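Local coordinates for rhamnonate dehydratase (PDB 3FXG), which probably catalyses the magnesium-dependent dehydration of L-rhamnonate to a 2-keto-3-deoxy sugar acid, as a member of the enolase superfamily, at residues D7-K12 / I71-G76; G328-H333 / P358-L363. One frame throughout, in Å; residues are numbered along the deposited sequence.

Interaction 1: residues D7-K12 / I71-G76; sequences DFPKIK and IEATDG
Two backbone hydrogen bonds lace Lys-10 and Lys-12 to the chain around Ala-73. Thr-74 N gives its proton to Lys-10 O at 2.9 Å, and Lys-12 N gives its own to Glu-72 O at 2.7 Å. Between them Ile-11 and Ala-73 form an antiparallel non-hydrogen-bonded pair, and Lys-10 O also takes a CA-H...O contact from Ala-73.

The apolar contacts fall on two patches. Ile-11 and Ile-71 meet through their CG2 methyls, 3.8 Å apart; in both residues CG2 stands anti to the backbone N, and Leu-140 and Ala-139 of helix 128-148 cover this buried side. At the other end of the contact the Pro-9 ring lies against the turn: its CB is 3.9 Å from Ala-73 CB, while its CG rests 3.7 Å from the carboxylate carbon CG of Asp-75. Asp-75 OD2 is hydrogen-bonded to Thr-77 OG1, just past the turn.

Polar side chains line the solvent side. Lys-12 and Glu-72 run side by side in the same direction, both with CG anti to the backbone N and extended beyond it, yet Lys-12 NZ stays 4.4 Å from Glu-72 OE2, too far for a salt bridge, though the opposite charges probably still attract. Water fills in: one molecule donates to Glu-72 OE2 and to Ala-73 O and weakly accepts from Lys-12 NZ, and another links that NZ to Thr-74 O. Glu-72 OE1 turns instead to a salt bridge with Arg-15. A third water joins Lys-10 N to Thr-74 OG1, 2.6 Å from the hydroxyl.

Here strand 11-19 begins against the end of strand 66-73, just where the type I turn Ala-73 to Gly-76 leads toward strand 78-84: the end of the central strand pair of the four-stranded antiparallel sheet in the N-terminal capping domain of the enolase superfamily.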
ATOM      1  N   ASP A   7     -26.587   2.929  48.183  1.00 24.39           N
ATOM      2  CA  ASP A   7     -25.879   4.160  48.521  1.00 26.60           C
ATOM      3  C   ASP A   7     -24.426   3.718  48.668  1.00 25.47           C
ATOM      4  O   ASP A   7     -24.030   3.214  49.719  1.00 26.91           O
ATOM      5  CB  ASP A   7     -26.385   4.727  49.848  1.00 31.55           C
ATOM      6  CG  ASP A   7     -25.766   6.071  50.180  1.00 35.82           C
ATOM      7  OD1 ASP A   7     -25.911   6.523  51.336  1.00 39.69           O
ATOM      8  OD2 ASP A   7     -25.142   6.681  49.283  1.00 38.07           O
ATOM      9  N   PHE A   8     -23.646   3.888  47.605  1.00 23.31           N
ATOM     10  CA  PHE A   8     -22.249   3.467  47.592  1.00 20.78           C
ATOM     11  C   PHE A   8     -21.327   4.463  48.286  1.00 18.90           C
ATOM     12  O   PHE A   8     -21.420   5.666  48.062  1.00 17.37           O
ATOM     13  CB  PHE A   8     -21.780   3.271  46.148  1.00 19.38           C
ATOM     14  CG  PHE A   8     -20.910   2.061  45.947  1.00 19.19           C
ATOM     15  CD1 PHE A   8     -21.477   0.807  45.752  1.00 17.83           C
ATOM     16  CD2 PHE A   8     -19.526   2.175  45.960  1.00 18.43           C
ATOM     17  CE1 PHE A   8     -20.676  -0.320  45.570  1.00 18.40           C
ATOM     18  CE2 PHE A   8     -18.716   1.052  45.781  1.00 18.73           C
ATOM     19  CZ  PHE A   8     -19.294  -0.195  45.585  1.00 17.31           C
ATOM     20  N   PRO A   9     -20.419   3.970  49.142  1.00 18.08           N
ATOM     21  CA  PRO A   9     -19.498   4.871  49.841  1.00 18.67           C
ATOM     22  C   PRO A   9     -18.523   5.563  48.886  1.00 18.76           C
ATOM     23  O   PRO A   9     -18.066   4.965  47.912  1.00 19.26           O
ATOM     24  CB  PRO A   9     -18.791   3.943  50.830  1.00 19.44           C
ATOM     25  CG  PRO A   9     -18.809   2.619  50.130  1.00 20.29           C
ATOM     26  CD  PRO A   9     -20.206   2.572  49.552  1.00 19.26           C
ATOM     27  N   LYS A  10     -18.225   6.829  49.163  1.00 18.85           N
ATOM     28  CA  LYS A  10     -17.299   7.609  48.346  1.00 18.10           C
ATOM     29  C   LYS A  10     -15.877   7.425  48.877  1.00 17.11           C
ATOM     30  O   LYS A  10     -15.683   6.882  49.962  1.00 16.80           O
ATOM     31  CB  LYS A  10     -17.657   9.096  48.409  1.00 19.68           C
ATOM     32  CG  LYS A  10     -19.035   9.463  47.874  1.00 22.73           C
ATOM     33  CD  LYS A  10     -19.141   9.230  46.377  1.00 24.84           C
ATOM     34  CE  LYS A  10     -20.220  10.116  45.757  1.00 25.83           C
ATOM     35  NZ  LYS A  10     -21.559   9.904  46.372  1.00 26.55           N
ATOM     36  N   ILE A  11     -14.888   7.879  48.111  1.00 15.91           N
ATOM     37  CA  ILE A  11     -13.496   7.779  48.540  1.00 14.81           C
ATOM     38  C   ILE A  11     -13.252   8.838  49.607  1.00 16.09           C
ATOM     39  O   ILE A  11     -13.529  10.021  49.398  1.00 17.21           O
ATOM     40  CB  ILE A  11     -12.519   8.022  47.376  1.00 13.60           C
ATOM     41  CG1 ILE A  11     -12.650   6.899  46.345  1.00 12.49           C
ATOM     42  CG2 ILE A  11     -11.091   8.112  47.910  1.00 13.81           C
ATOM     43  CD1 ILE A  11     -11.868   7.157  45.066  1.00 12.93           C
ATOM     44  N   LYS A  12     -12.721   8.404  50.742  1.00 16.50           N
ATOM     45  CA  LYS A  12     -12.452   9.294  51.861  1.00 17.65           C
ATOM     46  C   LYS A  12     -10.990   9.714  51.945  1.00 17.06           C
ATOM     47  O   LYS A  12     -10.686  10.888  52.177  1.00 17.75           O
ATOM     48  CB  LYS A  12     -12.857   8.606  53.168  1.00 19.72           C
ATOM     49  CG  LYS A  12     -12.572   9.417  54.422  1.00 23.82           C
ATOM     50  CD  LYS A  12     -12.985   8.648  55.667  1.00 26.88           C
ATOM     51  CE  LYS A  12     -12.728   9.460  56.929  1.00 31.18           C
ATOM     52  NZ  LYS A  12     -13.198   8.751  58.156  1.00 32.48           N
ATOM     53  N   ILE A  71      -6.746   2.864  49.599  1.00 15.16           N
ATOM     54  CA  ILE A  71      -7.825   3.806  49.345  1.00 14.88           C
ATOM     55  C   ILE A  71      -8.948   3.447  50.311  1.00 15.54           C
ATOM     56  O   ILE A  71      -9.488   2.344  50.262  1.00 16.37           O
ATOM     57  CB  ILE A  71      -8.325   3.713  47.890  1.00 13.96           C
ATOM     58  CG1 ILE A  71      -7.181   4.061  46.933  1.00 13.48           C
ATOM     59  CG2 ILE A  71      -9.503   4.667  47.680  1.00 13.73           C
ATOM     60  CD1 ILE A  71      -7.540   3.907  45.459  1.00 14.74           C
ATOM     61  N   GLU A  72      -9.276   4.374  51.203  1.00 16.62           N
ATOM     62  CA  GLU A  72     -10.320   4.133  52.193  1.00 17.33           C
ATOM     63  C   GLU A  72     -11.615   4.834  51.824  1.00 16.14           C
ATOM     64  O   GLU A  72     -11.613   6.019  51.488  1.00 16.84           O
ATOM     65  CB  GLU A  72      -9.862   4.607  53.573  1.00 18.53           C
ATOM     66  CG  GLU A  72     -10.811   4.216  54.696  1.00 21.82           C
ATOM     67  CD  GLU A  72     -10.289   4.602  56.063  1.00 25.31           C
ATOM     68  OE1 GLU A  72      -9.092   4.365  56.326  1.00 27.55           O
ATOM     69  OE2 GLU A  72     -11.076   5.131  56.875  1.00 26.77           O
ATOM     70  N   ALA A  73     -12.714   4.090  51.885  1.00 15.59           N
ATOM     71  CA  ALA A  73     -14.032   4.631  51.569  1.00 16.52           C
ATOM     72  C   ALA A  73     -14.666   5.191  52.840  1.00 17.56           C
ATOM     73  O   ALA A  73     -14.194   4.925  53.948  1.00 17.59           O
ATOM     74  CB  ALA A  73     -14.922   3.540  50.972  1.00 15.70           C
ATOM     75  N   THR A  74     -15.740   5.955  52.675  1.00 18.67           N
ATOM     76  CA  THR A  74     -16.432   6.567  53.804  1.00 20.24           C
ATOM     77  C   THR A  74     -17.064   5.560  54.766  1.00 21.10           C
ATOM     78  O   THR A  74     -17.436   5.920  55.882  1.00 21.98           O
ATOM     79  CB  THR A  74     -17.530   7.536  53.320  1.00 20.49           C
ATOM     80  OG1 THR A  74     -18.388   6.861  52.390  1.00 21.21           O
ATOM     81  CG2 THR A  74     -16.911   8.742  52.634  1.00 22.08           C
ATOM     82  N   ASP A  75     -17.189   4.307  54.343  1.00 19.83           N
ATOM     83  CA  ASP A  75     -17.778   3.284  55.204  1.00 20.61           C
ATOM     84  C   ASP A  75     -16.683   2.530  55.956  1.00 20.16           C
ATOM     85  O   ASP A  75     -16.958   1.571  56.682  1.00 19.95           O
ATOM     86  CB  ASP A  75     -18.611   2.303  54.372  1.00 21.24           C
ATOM     87  CG  ASP A  75     -17.756   1.399  53.509  1.00 22.85           C
ATOM     88  OD1 ASP A  75     -16.633   1.805  53.148  1.00 22.96           O
ATOM     89  OD2 ASP A  75     -18.214   0.285  53.181  1.00 26.33           O
ATOM     90  N   GLY A  76     -15.443   2.971  55.778  1.00 18.66           N
ATOM     91  CA  GLY A  76     -14.325   2.328  56.445  1.00 19.24           C
ATOM     92  C   GLY A  76     -13.672   1.215  55.642  1.00 19.72           C
ATOM     93  O   GLY A  76     -12.625   0.698  56.031  1.00 18.92           O
TER
HETATM   94  O   HOH W   1     -20.099   8.407  51.187  1.00 33.68           O
HETATM   95  O   HOH W   2     -13.641   5.582  56.802  1.00 28.25           O
HETATM   96  O   HOH W   3     -16.007   8.204  57.310  1.00 53.75           O

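Interaction 2: residues G328-H333 / P358-L363; sequences GPYSYH and PVFGDL
Phe-360 brings the CE2-CZ end of its ring up to Tyr-330 and Pro-329. Its CZ comes 3.5 Å from Tyr-330 CE2, and its CE2 lies 4.0 Å from Pro-329 CD. The two aromatic rings meet obliquely, planes at 45° and centroids 5.6 Å apart. With CG beside the backbone N (chi1 -57°), the Phe-360 ring is carried toward the helix start, where CZ and CE2 touch.

Val-359 packs beside them. Its CG2, set between backbone N and carbonyl carbon, sits over the centre of one face of the Phe-360 ring and reaches Gly-328 CA at 4.1 Å. Val-359 and Tyr-332 point at each other from opposite directions, CG1 4.2 Å from OH. Gly-328 has a positive phi, and its bare CA lets Val-359 CG2 approach closely.

Within the helix start, Gly-328 is the N-cap; its O accepts from Ser-331 N and Tyr-332 N and lies 3.0 Å above the middle of the Tyr-332 ring.

Around the contact, Tyr-332 and Val-359 both lean on Tyr-346 of strand 344-347, Tyr-330 OH is hydrogen-bonded to Thr-82 N, and Phe-360 packs on the Thr-82 side chain, bringing strand 78-84 up against the first turn of helix 329-335 and the 358-363 loop.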
ATOM      1  N   GLY A 328       0.630 -11.657  39.302  1.00 21.24           N
ATOM      2  CA  GLY A 328      -0.118 -12.300  40.374  1.00 18.45           C
ATOM      3  C   GLY A 328      -1.635 -12.184  40.273  1.00 17.23           C
ATOM      4  O   GLY A 328      -2.179 -12.180  39.172  1.00 15.42           O
ATOM      5  N   PRO A 329      -2.350 -12.096  41.408  1.00 16.53           N
ATOM      6  CA  PRO A 329      -3.815 -11.983  41.430  1.00 16.18           C
ATOM      7  C   PRO A 329      -4.395 -10.890  40.528  1.00 15.49           C
ATOM      8  O   PRO A 329      -5.504 -11.027  40.012  1.00 14.22           O
ATOM      9  CB  PRO A 329      -4.115 -11.737  42.902  1.00 16.58           C
ATOM     10  CG  PRO A 329      -3.053 -12.556  43.579  1.00 19.15           C
ATOM     11  CD  PRO A 329      -1.818 -12.200  42.781  1.00 18.52           C
ATOM     12  N   TYR A 330      -3.655  -9.804  40.342  1.00 15.70           N
ATOM     13  CA  TYR A 330      -4.137  -8.724  39.488  1.00 15.06           C
ATOM     14  C   TYR A 330      -4.310  -9.246  38.066  1.00 16.41           C
ATOM     15  O   TYR A 330      -5.159  -8.764  37.314  1.00 16.74           O
ATOM     16  CB  TYR A 330      -3.160  -7.548  39.512  1.00 13.81           C
ATOM     17  CG  TYR A 330      -2.874  -7.060  40.910  1.00 14.67           C
ATOM     18  CD1 TYR A 330      -3.916  -6.829  41.810  1.00 15.80           C
ATOM     19  CD2 TYR A 330      -1.566  -6.857  41.347  1.00 14.97           C
ATOM     20  CE1 TYR A 330      -3.662  -6.413  43.113  1.00 15.44           C
ATOM     21  CE2 TYR A 330      -1.302  -6.440  42.650  1.00 15.65           C
ATOM     22  CZ  TYR A 330      -2.355  -6.222  43.525  1.00 16.04           C
ATOM     23  OH  TYR A 330      -2.105  -5.833  44.819  1.00 16.19           O
ATOM     24  N   SER A 331      -3.501 -10.233  37.700  1.00 14.65           N
ATOM     25  CA  SER A 331      -3.599 -10.824  36.376  1.00 16.41           C
ATOM     26  C   SER A 331      -4.502 -12.057  36.398  1.00 14.69           C
ATOM     27  O   SER A 331      -5.204 -12.329  35.426  1.00 14.79           O
ATOM     28  CB  SER A 331      -2.209 -11.190  35.847  1.00 18.93           C
ATOM     29  OG  SER A 331      -1.479 -11.942  36.800  1.00 26.19           O
ATOM     30  N   TYR A 332      -4.507 -12.794  37.507  1.00 14.82           N
ATOM     31  CA  TYR A 332      -5.348 -13.986  37.592  1.00 12.69           C
ATOM     32  C   TYR A 332      -6.821 -13.643  37.399  1.00 12.07           C
ATOM     33  O   TYR A 332      -7.523 -14.299  36.631  1.00 11.83           O
ATOM     34  CB  TYR A 332      -5.173 -14.698  38.943  1.00 14.07           C
ATOM     35  CG  TYR A 332      -3.737 -15.010  39.300  1.00 15.84           C
ATOM     36  CD1 TYR A 332      -2.755 -15.098  38.313  1.00 15.42           C
ATOM     37  CD2 TYR A 332      -3.356 -15.213  40.629  1.00 17.31           C
ATOM     38  CE1 TYR A 332      -1.434 -15.375  38.636  1.00 16.68           C
ATOM     39  CE2 TYR A 332      -2.033 -15.494  40.962  1.00 16.80           C
ATOM     40  CZ  TYR A 332      -1.080 -15.570  39.959  1.00 17.17           C
ATOM     41  OH  TYR A 332       0.233 -15.828  40.271  1.00 18.89           O
ATOM     42  N   HIS A 333      -7.287 -12.610  38.093  1.00 10.88           N
ATOM     43  CA  HIS A 333      -8.685 -12.217  37.988  1.00 13.13           C
ATOM     44  C   HIS A 333      -9.041 -11.775  36.576  1.00 13.16           C
ATOM     45  O   HIS A 333     -10.174 -11.946  36.129  1.00 11.70           O
ATOM     46  CB  HIS A 333      -9.007 -11.101  38.985  1.00 12.29           C
ATOM     47  CG  HIS A 333      -9.231 -11.587  40.385  1.00 12.72           C
ATOM     48  ND1 HIS A 333      -8.211 -12.049  41.189  1.00 15.64           N
ATOM     49  CD2 HIS A 333     -10.361 -11.670  41.127  1.00 11.42           C
ATOM     50  CE1 HIS A 333      -8.702 -12.392  42.368  1.00 10.45           C
ATOM     51  NE2 HIS A 333     -10.004 -12.171  42.356  1.00 14.95           N
ATOM     52  N   PRO A 358       5.553 -16.972  46.611  1.00 21.12           N
ATOM     53  CA  PRO A 358       4.697 -15.796  46.403  1.00 20.51           C
ATOM     54  C   PRO A 358       5.355 -14.747  45.510  1.00 21.01           C
ATOM     55  O   PRO A 358       6.535 -14.443  45.668  1.00 18.70           O
ATOM     56  CB  PRO A 358       4.470 -15.284  47.822  1.00 20.67           C
ATOM     57  CG  PRO A 358       4.486 -16.545  48.632  1.00 21.06           C
ATOM     58  CD  PRO A 358       5.662 -17.295  48.045  1.00 20.78           C
ATOM     59  N   VAL A 359       4.588 -14.193  44.575  1.00 21.33           N
ATOM     60  CA  VAL A 359       5.119 -13.180  43.667  1.00 22.50           C
ATOM     61  C   VAL A 359       5.472 -11.901  44.417  1.00 21.60           C
ATOM     62  O   VAL A 359       6.461 -11.239  44.101  1.00 21.81           O
ATOM     63  CB  VAL A 359       4.109 -12.826  42.546  1.00 23.69           C
ATOM     64  CG1 VAL A 359       3.688 -14.083  41.797  1.00 24.44           C
ATOM     65  CG2 VAL A 359       2.900 -12.126  43.135  1.00 27.46           C
ATOM     66  N   PHE A 360       4.664 -11.556  45.415  1.00 21.95           N
ATOM     67  CA  PHE A 360       4.896 -10.345  46.191  1.00 23.08           C
ATOM     68  C   PHE A 360       5.592 -10.620  47.521  1.00 22.87           C
ATOM     69  O   PHE A 360       5.574  -9.785  48.427  1.00 24.14           O
ATOM     70  CB  PHE A 360       3.569  -9.613  46.426  1.00 22.77           C
ATOM     71  CG  PHE A 360       2.835  -9.269  45.157  1.00 23.10           C
ATOM     72  CD1 PHE A 360       3.468  -8.556  44.140  1.00 24.95           C
ATOM     73  CD2 PHE A 360       1.512  -9.655  44.975  1.00 23.64           C
ATOM     74  CE1 PHE A 360       2.792  -8.232  42.962  1.00 24.87           C
ATOM     75  CE2 PHE A 360       0.826  -9.337  43.799  1.00 24.09           C
ATOM     76  CZ  PHE A 360       1.468  -8.624  42.791  1.00 24.65           C
ATOM     77  N   GLY A 361       6.210 -11.792  47.634  1.00 23.49           N
ATOM     78  CA  GLY A 361       6.923 -12.137  48.853  1.00 24.12           C
ATOM     79  C   GLY A 361       6.069 -12.233  50.103  1.00 24.71           C
ATOM     80  O   GLY A 361       4.949 -12.741  50.060  1.00 25.89           O
ATOM     81  N   ASP A 362       6.593 -11.732  51.220  1.00 23.87           N
ATOM     82  CA  ASP A 362       5.879 -11.790  52.492  1.00 23.27           C
ATOM     83  C   ASP A 362       4.966 -10.599  52.775  1.00 21.80           C
ATOM     84  O   ASP A 362       4.529 -10.405  53.908  1.00 21.42           O
ATOM     85  CB  ASP A 362       6.878 -11.962  53.640  1.00 24.25           C
ATOM     86  CG  ASP A 362       7.747 -10.736  53.855  1.00 27.56           C
ATOM     87  OD1 ASP A 362       7.834  -9.888  52.941  1.00 28.88           O
ATOM     88  OD2 ASP A 362       8.353 -10.626  54.942  1.00 28.42           O
ATOM     89  N   LEU A 363       4.668  -9.807  51.750  1.00 20.56           N
ATOM     90  CA  LEU A 363       3.790  -8.653  51.927  1.00 19.88           C
ATOM     91  C   LEU A 363       2.382  -9.128  52.285  1.00 19.54           C
ATOM     92  O   LEU A 363       1.698  -8.516  53.103  1.00 20.78           O
ATOM     93  CB  LEU A 363       3.740  -7.813  50.647  1.00 18.82           C
ATOM     94  CG  LEU A 363       2.809  -6.594  50.662  1.00 18.85           C
ATOM     95  CD1 LEU A 363       3.209  -5.644  51.775  1.00 17.42           C
ATOM     96  CD2 LEU A 363       2.871  -5.889  49.316  1.00 19.83           C
TER

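How the interactions relate
Interaction 1 closes before interaction 2 opens along the chain, and the two do not touch: their centres are 25 Å apart and their nearest atoms about 11 Å. Interaction 1 lies at the periphery, 28 Å from the centre of the chain, on the antiparallel sheet of the capping domain; interaction 2 is buried, 10 Å from that centre, in the barrel domain. Strand 78-84 links them. It pairs with strand 66-73, whose end takes part in interaction 1, and its Thr-82 meets both segments of interaction 2. One contact therefore ties the cap's own sheet together, whereas the other lies where that sheet adjoins the barrel that carries the magnesium site.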